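Local coordinates for protein beta-Ala-His dipeptidase (Homo sapiens, PDB 3DLJ) that hydrolyses the peptide bond of Xaa-His dipeptides, above all carnosine and anserine, as a secreted zinc-dependent metallopeptidase of the M20 family, at residues A290-L295 / E419-R424; L355-N360 / L393-A398. One frame throughout, in Å; residues are numbered along the deposited sequence.

Contact 1 (A290-L295 / E419-R424); sequences AIHLDL and EPDMIR
Between I291 and D421 the two backbones come nearest, with their CA atoms 6.4 Å apart, where the irregular link between helices 282-289 and 295-302 passes the start of strand 421-425. D421 points its side chain at that link, and a single oxygen does most of the holding. Its OD2 accepts the backbone N-H of H292 at 2.9 Å from N, the N-H...O angle being 154°, and it also takes a bond from the imidazole, with H292 ND1 3.1 Å away. The two donors reach this oxygen from opposite faces of the carboxylate: the amide lies well above the plane, while ND1 arrives on the syn side and only moderately out of it. H292 makes this pincer possible by keeping its ring on the side of its own backbone N (chi1 -66°), and the ring's rotation then turns ND1 to the same oxygen as the amide. Ring and carboxylate are almost coplanar, 11° apart, and D421 OD1 adds only a weak bond to H292 ND1.

Beside this polar grip I291 packs against the strand: its CD1 lies 3.3 Å from M422 O, and its apolar contact is with I423 CG2, 4.2 Å from the same CD1. I291 also packs on L316 of helix 312-320, while backbone bonds from D421 and I423 to I217 join the strand to its parallel neighbour, 216-232. Farther along the link, D294 caps helix 295-302 by accepting the N-H of E297.

The example illustrates how one carboxylate can fix both the main chain and the side chain of the same residue. Donation from ND1 to D421 is consistent with an imidazole protonated at that nitrogen, and the nearby carboxylate may favour the doubly protonated, cationic form.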
ATOM      1  N   ALA A 290      -2.059   3.098  25.393  1.00 39.44           N
ATOM      2  CA  ALA A 290      -3.266   2.261  25.371  1.00 40.21           C
ATOM      3  C   ALA A 290      -3.318   1.255  24.219  1.00 40.58           C
ATOM      4  O   ALA A 290      -4.251   0.465  24.146  1.00 40.47           O
ATOM      5  CB  ALA A 290      -4.539   3.129  25.381  1.00 40.02           C
ATOM      6  N   ILE A 291      -2.329   1.303  23.322  1.00 41.64           N
ATOM      7  CA  ILE A 291      -2.219   0.357  22.199  1.00 42.36           C
ATOM      8  C   ILE A 291      -1.601  -0.953  22.700  1.00 43.34           C
ATOM      9  O   ILE A 291      -0.740  -0.940  23.584  1.00 42.86           O
ATOM     10  CB  ILE A 291      -1.373   0.930  21.033  1.00 42.08           C
ATOM     11  CG1 ILE A 291      -2.003   2.213  20.465  1.00 41.66           C
ATOM     12  CG2 ILE A 291      -1.153  -0.115  19.953  1.00 41.53           C
ATOM     13  CD1 ILE A 291      -3.140   2.014  19.486  1.00 41.96           C
ATOM     14  N   HIS A 292      -2.055  -2.077  22.138  1.00 44.60           N
ATOM     15  CA  HIS A 292      -1.598  -3.407  22.562  1.00 45.78           C
ATOM     16  C   HIS A 292      -0.508  -3.944  21.641  1.00 45.72           C
ATOM     17  O   HIS A 292      -0.790  -4.361  20.523  1.00 46.26           O
ATOM     18  CB  HIS A 292      -2.779  -4.384  22.644  1.00 46.10           C
ATOM     19  CG  HIS A 292      -3.771  -4.040  23.716  1.00 48.50           C
ATOM     20  ND1 HIS A 292      -5.001  -3.476  23.443  1.00 49.72           N
ATOM     21  CD2 HIS A 292      -3.706  -4.166  25.066  1.00 49.35           C
ATOM     22  CE1 HIS A 292      -5.652  -3.277  24.577  1.00 50.08           C
ATOM     23  NE2 HIS A 292      -4.885  -3.678  25.577  1.00 49.49           N
ATOM     24  N   LEU A 293       0.736  -3.915  22.114  1.00 45.91           N
ATOM     25  CA  LEU A 293       1.869  -4.394  21.326  1.00 46.18           C
ATOM     26  C   LEU A 293       2.969  -4.948  22.223  1.00 46.46           C
ATOM     27  O   LEU A 293       3.600  -4.211  22.981  1.00 46.38           O
ATOM     28  CB  LEU A 293       2.428  -3.297  20.401  1.00 46.04           C
ATOM     29  CG  LEU A 293       3.582  -3.659  19.429  1.00 45.91           C
ATOM     30  CD1 LEU A 293       3.105  -4.412  18.214  1.00 43.33           C
ATOM     31  CD2 LEU A 293       4.325  -2.419  18.980  1.00 46.23           C
ATOM     32  N   ASP A 294       3.178  -6.257  22.127  1.00 46.90           N
ATOM     33  CA  ASP A 294       4.273  -6.921  22.792  1.00 47.25           C
ATOM     34  C   ASP A 294       5.497  -6.728  21.921  1.00 47.13           C
ATOM     35  O   ASP A 294       5.531  -7.167  20.767  1.00 46.82           O
ATOM     36  CB  ASP A 294       3.972  -8.415  22.987  1.00 47.61           C
ATOM     37  CG  ASP A 294       5.001  -9.109  23.872  1.00 48.91           C
ATOM     38  OD1 ASP A 294       6.161  -9.300  23.431  1.00 48.01           O
ATOM     39  OD2 ASP A 294       4.645  -9.465  25.019  1.00 51.36           O
ATOM     40  N   LEU A 295       6.505  -6.074  22.494  1.00 47.24           N
ATOM     41  CA  LEU A 295       7.724  -5.730  21.774  1.00 47.23           C
ATOM     42  C   LEU A 295       8.661  -6.917  21.501  1.00 46.94           C
ATOM     43  O   LEU A 295       9.446  -6.887  20.548  1.00 47.06           O
ATOM     44  CB  LEU A 295       8.458  -4.620  22.514  1.00 47.29           C
ATOM     45  CG  LEU A 295       9.048  -3.586  21.571  1.00 48.04           C
ATOM     46  CD1 LEU A 295       7.937  -2.890  20.769  1.00 49.33           C
ATOM     47  CD2 LEU A 295       9.843  -2.602  22.369  1.00 47.31           C
ATOM     48  N   GLU A 419     -12.063  -6.270  21.061  1.00 45.95           N
ATOM     49  CA  GLU A 419     -12.023  -4.896  20.585  1.00 46.31           C
ATOM     50  C   GLU A 419     -10.790  -4.643  19.715  1.00 46.05           C
ATOM     51  O   GLU A 419      -9.665  -4.983  20.109  1.00 46.44           O
ATOM     52  CB  GLU A 419     -12.067  -3.897  21.753  1.00 46.80           C
ATOM     53  CG  GLU A 419     -13.386  -3.882  22.533  1.00 48.94           C
ATOM     54  CD  GLU A 419     -14.566  -3.352  21.717  1.00 51.35           C
ATOM     55  OE1 GLU A 419     -14.342  -2.550  20.781  1.00 52.48           O
ATOM     56  OE2 GLU A 419     -15.721  -3.736  22.021  1.00 52.39           O
ATOM     57  N   PRO A 420     -11.006  -4.050  18.519  1.00 45.04           N
ATOM     58  CA  PRO A 420      -9.927  -3.547  17.687  1.00 44.37           C
ATOM     59  C   PRO A 420      -9.213  -2.354  18.329  1.00 43.71           C
ATOM     60  O   PRO A 420      -9.862  -1.462  18.891  1.00 43.42           O
ATOM     61  CB  PRO A 420     -10.652  -3.059  16.428  1.00 44.26           C
ATOM     62  CG  PRO A 420     -12.041  -2.801  16.848  1.00 44.52           C
ATOM     63  CD  PRO A 420     -12.330  -3.808  17.915  1.00 45.13           C
ATOM     64  N   ASP A 421      -7.890  -2.341  18.242  1.00 43.12           N
ATOM     65  CA  ASP A 421      -7.154  -1.106  18.477  1.00 42.65           C
ATOM     66  C   ASP A 421      -7.290  -0.191  17.274  1.00 41.23           C
ATOM     67  O   ASP A 421      -7.293  -0.649  16.130  1.00 40.97           O
ATOM     68  CB  ASP A 421      -5.684  -1.372  18.788  1.00 43.30           C
ATOM     69  CG  ASP A 421      -5.443  -1.651  20.271  1.00 45.24           C
ATOM     70  OD1 ASP A 421      -6.237  -1.170  21.138  1.00 46.56           O
ATOM     71  OD2 ASP A 421      -4.450  -2.358  20.561  1.00 47.15           O
ATOM     72  N   MET A 422      -7.453   1.095  17.556  1.00 40.06           N
ATOM     73  CA  MET A 422      -7.455   2.132  16.545  1.00 38.96           C
ATOM     74  C   MET A 422      -5.991   2.507  16.318  1.00 37.61           C
ATOM     75  O   MET A 422      -5.328   3.057  17.193  1.00 37.39           O
ATOM     76  CB  MET A 422      -8.301   3.331  17.004  1.00 39.41           C
ATOM     77  CG  MET A 422      -9.785   3.023  17.242  1.00 41.40           C
ATOM     78  SD  MET A 422     -10.771   2.736  15.725  1.00 49.14           S
ATOM     79  CE  MET A 422     -10.919   4.433  15.125  1.00 46.40           C
ATOM     80  N   ILE A 423      -5.475   2.161  15.150  1.00 36.33           N
ATOM     81  CA  ILE A 423      -4.054   2.337  14.871  1.00 34.63           C
ATOM     82  C   ILE A 423      -3.846   3.354  13.752  1.00 34.47           C
ATOM     83  O   ILE A 423      -4.760   3.659  12.977  1.00 33.79           O
ATOM     84  CB  ILE A 423      -3.327   0.967  14.570  1.00 34.79           C
ATOM     85  CG1 ILE A 423      -3.887   0.302  13.292  1.00 34.30           C
ATOM     86  CG2 ILE A 423      -3.398   0.015  15.787  1.00 33.01           C
ATOM     87  CD1 ILE A 423      -3.067  -0.837  12.773  1.00 34.18           C
ATOM     88  N   ARG A 424      -2.642   3.914  13.704  1.00 34.63           N
ATOM     89  CA  ARG A 424      -2.204   4.641  12.533  1.00 34.52           C
ATOM     90  C   ARG A 424      -1.336   3.682  11.694  1.00 34.06           C
ATOM     91  O   ARG A 424      -1.205   2.497  12.035  1.00 33.86           O
ATOM     92  CB  ARG A 424      -1.473   5.930  12.927  1.00 34.33           C
ATOM     93  CG  ARG A 424      -2.339   6.963  13.643  1.00 34.79           C
ATOM     94  CD  ARG A 424      -1.705   8.367  13.594  1.00 35.39           C
ATOM     95  NE  ARG A 424      -2.600   9.418  14.112  1.00 40.22           N
TER

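Contact 2 (L355-N360 / L393-A398); sequences LVPHMN and LHPWIA
P357 and P395 meet ring against ring, running past each other in opposite directions, with P357 CD 3.8 Å from P395 CG. CB of P395 points toward the other segment and lies 3.9 Å from L355 O, so the ring touches main chain as well as the P357 ring. Toward the L393 end, L355 sends CD1 to within 3.8 Å of L393 O; there too the edge of the H394 imidazole faces M359 O and N360 CA, the latter 4.1 Å from H394 CE1. No hydrogen bond crosses between the segments.

The setting is a mixed sheet in which strands 346-355 and 384-397 both pair antiparallel with 216-232: L355 bonds to G223 and L393 to N224. The L393 side chain lies about 9 Å from that of E177, the probable proton acceptor, and about 12 Å from a bound zinc ion. Beyond L355 the chain turns through a cis peptide between P357 and H358, and the turn is closed by M359 N donating to V356 O at 2.8 Å. A weak, nearly straight bond from V356 N to M359 SD spans the same turn. Farther out, N360 OD1 caps helix 361-377 through the N-H of A363, and K433 of helix 430-438 donates to P395 O.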
ATOM      1  N   LEU A 355       6.064  11.656   5.707  1.00 29.59           N
ATOM      2  CA  LEU A 355       5.668  12.932   6.263  1.00 29.11           C
ATOM      3  C   LEU A 355       4.548  12.769   7.273  1.00 29.05           C
ATOM      4  O   LEU A 355       3.718  11.880   7.147  1.00 28.84           O
ATOM      5  CB  LEU A 355       5.273  13.901   5.161  1.00 29.31           C
ATOM      6  CG  LEU A 355       6.209  14.018   3.950  1.00 29.66           C
ATOM      7  CD1 LEU A 355       5.643  15.058   2.967  1.00 30.40           C
ATOM      8  CD2 LEU A 355       7.584  14.434   4.373  1.00 30.42           C
ATOM      9  N   VAL A 356       4.558  13.634   8.284  1.00 28.73           N
ATOM     10  CA  VAL A 356       3.577  13.611   9.354  1.00 28.77           C
ATOM     11  C   VAL A 356       3.067  15.053   9.590  1.00 29.05           C
ATOM     12  O   VAL A 356       3.700  16.016   9.160  1.00 29.16           O
ATOM     13  CB  VAL A 356       4.181  13.020  10.673  1.00 28.65           C
ATOM     14  CG1 VAL A 356       4.683  11.605  10.442  1.00 27.59           C
ATOM     15  CG2 VAL A 356       5.303  13.917  11.222  1.00 26.44           C
ATOM     16  N   PRO A 357       1.898  15.201  10.230  1.00 29.38           N
ATOM     17  CA  PRO A 357       1.452  16.525  10.668  1.00 29.53           C
ATOM     18  C   PRO A 357       2.510  17.243  11.519  1.00 30.21           C
ATOM     19  O   PRO A 357       3.100  16.611  12.397  1.00 30.25           O
ATOM     20  CB  PRO A 357       0.211  16.216  11.513  1.00 28.80           C
ATOM     21  CG  PRO A 357      -0.269  14.897  11.049  1.00 28.97           C
ATOM     22  CD  PRO A 357       0.903  14.144  10.515  1.00 29.55           C
ATOM     23  N   HIS A 358       2.768  18.532  11.275  1.00 30.54           N
ATOM     24  CA  HIS A 358       2.134  19.325  10.218  1.00 31.33           C
ATOM     25  C   HIS A 358       3.077  19.701   9.068  1.00 31.25           C
ATOM     26  O   HIS A 358       3.111  20.852   8.661  1.00 31.05           O
ATOM     27  CB  HIS A 358       1.538  20.609  10.809  1.00 31.70           C
ATOM     28  CG  HIS A 358       0.159  20.429  11.352  1.00 34.14           C
ATOM     29  ND1 HIS A 358      -0.301  21.109  12.460  1.00 35.91           N
ATOM     30  CD2 HIS A 358      -0.855  19.621  10.952  1.00 35.55           C
ATOM     31  CE1 HIS A 358      -1.546  20.735  12.714  1.00 36.98           C
ATOM     32  NE2 HIS A 358      -1.903  19.832  11.815  1.00 36.57           N
ATOM     33  N   MET A 359       3.824  18.731   8.540  1.00 31.23           N
ATOM     34  CA  MET A 359       4.845  19.022   7.517  1.00 30.92           C
ATOM     35  C   MET A 359       4.287  19.451   6.137  1.00 31.41           C
ATOM     36  O   MET A 359       3.391  18.819   5.589  1.00 30.52           O
ATOM     37  CB  MET A 359       5.808  17.825   7.361  1.00 30.03           C
ATOM     38  CG  MET A 359       6.501  17.387   8.671  1.00 29.32           C
ATOM     39  SD  MET A 359       7.413  15.826   8.555  1.00 29.37           S
ATOM     40  CE  MET A 359       8.919  16.382   7.724  1.00 24.52           C
ATOM     41  N   ASN A 360       4.872  20.501   5.572  1.00 32.73           N
ATOM     42  CA  ASN A 360       4.574  20.937   4.207  1.00 33.61           C
ATOM     43  C   ASN A 360       5.471  20.275   3.124  1.00 33.29           C
ATOM     44  O   ASN A 360       6.697  20.390   3.166  1.00 32.48           O
ATOM     45  CB  ASN A 360       4.682  22.462   4.126  1.00 34.37           C
ATOM     46  CG  ASN A 360       4.217  23.007   2.787  1.00 38.23           C
ATOM     47  OD1 ASN A 360       5.032  23.302   1.909  1.00 41.28           O
ATOM     48  ND2 ASN A 360       2.893  23.119   2.613  1.00 42.04           N
ATOM     49  N   LEU A 393       3.179  13.584  -1.161  1.00 42.91           N
ATOM     50  CA  LEU A 393       1.808  13.428  -0.684  1.00 42.31           C
ATOM     51  C   LEU A 393       1.699  13.793   0.778  1.00 41.33           C
ATOM     52  O   LEU A 393       2.554  13.429   1.582  1.00 41.37           O
ATOM     53  CB  LEU A 393       1.314  11.998  -0.905  1.00 42.67           C
ATOM     54  CG  LEU A 393       1.543  11.350  -2.285  1.00 44.48           C
ATOM     55  CD1 LEU A 393       0.986   9.949  -2.296  1.00 46.21           C
ATOM     56  CD2 LEU A 393       0.972  12.151  -3.489  1.00 47.07           C
ATOM     57  N   HIS A 394       0.644  14.518   1.111  1.00 40.29           N
ATOM     58  CA  HIS A 394       0.349  14.860   2.489  1.00 39.70           C
ATOM     59  C   HIS A 394      -0.204  13.657   3.252  1.00 38.38           C
ATOM     60  O   HIS A 394      -0.741  12.726   2.648  1.00 38.22           O
ATOM     61  CB  HIS A 394      -0.618  16.051   2.545  1.00 40.40           C
ATOM     62  CG  HIS A 394       0.018  17.364   2.208  1.00 41.85           C
ATOM     63  ND1 HIS A 394       0.792  18.067   3.110  1.00 44.81           N
ATOM     64  CD2 HIS A 394       0.016  18.090   1.064  1.00 43.31           C
ATOM     65  CE1 HIS A 394       1.225  19.181   2.540  1.00 46.30           C
ATOM     66  NE2 HIS A 394       0.768  19.219   1.298  1.00 46.56           N
ATOM     67  N   PRO A 395      -0.047  13.654   4.589  1.00 37.81           N
ATOM     68  CA  PRO A 395      -0.659  12.599   5.402  1.00 37.04           C
ATOM     69  C   PRO A 395      -2.180  12.693   5.454  1.00 36.94           C
ATOM     70  O   PRO A 395      -2.768  13.732   5.141  1.00 36.89           O
ATOM     71  CB  PRO A 395      -0.051  12.817   6.788  1.00 36.68           C
ATOM     72  CG  PRO A 395       0.454  14.160   6.788  1.00 36.89           C
ATOM     73  CD  PRO A 395       0.741  14.595   5.405  1.00 36.99           C
ATOM     74  N   TRP A 396      -2.806  11.599   5.840  1.00 37.09           N
ATOM     75  CA  TRP A 396      -4.238  11.517   5.883  1.00 37.36           C
ATOM     76  C   TRP A 396      -4.643  11.046   7.270  1.00 37.98           C
ATOM     77  O   TRP A 396      -3.965  10.213   7.880  1.00 36.61           O
ATOM     78  CB  TRP A 396      -4.729  10.561   4.796  1.00 37.42           C
ATOM     79  CG  TRP A 396      -6.194  10.114   4.913  1.00 38.22           C
ATOM     80  CD1 TRP A 396      -7.287  10.687   4.306  1.00 38.17           C
ATOM     81  CD2 TRP A 396      -6.694   8.991   5.651  1.00 36.81           C
ATOM     82  NE1 TRP A 396      -8.430   9.998   4.634  1.00 38.68           N
ATOM     83  CE2 TRP A 396      -8.096   8.954   5.459  1.00 39.11           C
ATOM     84  CE3 TRP A 396      -6.096   8.017   6.460  1.00 35.81           C
ATOM     85  CZ2 TRP A 396      -8.911   7.963   6.048  1.00 38.74           C
ATOM     86  CZ3 TRP A 396      -6.902   7.037   7.039  1.00 37.47           C
ATOM     87  CH2 TRP A 396      -8.293   7.018   6.832  1.00 37.53           C
ATOM     88  N   ILE A 397      -5.749  11.608   7.751  1.00 39.65           N
ATOM     89  CA  ILE A 397      -6.378  11.248   9.019  1.00 41.41           C
ATOM     90  C   ILE A 397      -7.890  11.176   8.836  1.00 42.64           C
ATOM     91  O   ILE A 397      -8.493  12.073   8.225  1.00 43.00           O
ATOM     92  CB  ILE A 397      -6.063  12.289  10.124  1.00 41.50           C
ATOM     93  CG1 ILE A 397      -6.376  11.729  11.515  1.00 41.21           C
ATOM     94  CG2 ILE A 397      -6.800  13.610   9.864  1.00 41.98           C
ATOM     95  CD1 ILE A 397      -5.175  11.073  12.189  1.00 42.83           C
ATOM     96  N   ALA A 398      -8.503  10.112   9.354  1.00 44.08           N
ATOM     97  CA  ALA A 398      -9.955  10.032   9.408  1.00 45.46           C
ATOM     98  C   ALA A 398     -10.446  10.527  10.760  1.00 47.01           C
ATOM     99  O   ALA A 398      -9.672  10.621  11.723  1.00 46.65           O
ATOM    100  CB  ALA A 398     -10.430   8.611   9.158  1.00 45.52           C
TER

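Overall arrangement
Followed from the N terminus, the chain first meets the link at 290-295, between two helices, and comes back to it at strand 421-425 after more than 120 residues, so contact 1 closes a long loop. Contact 2 is nested wholly inside it and closes a shorter loop of 32 residues, containing helix 361-377, where the exit of strand 346-355 meets the later part of strand 384-397. The centres lie about 21 Å apart, yet the two contacts touch, R424 NE packing 3.6 Å from I397 CD1. Both reach the same mixed sheet, built on strand 216-232. Contact 1 ties a peripheral helical region to it, away from the annotated sites, whereas contact 2 joins two of its strands nearer the zinc centre.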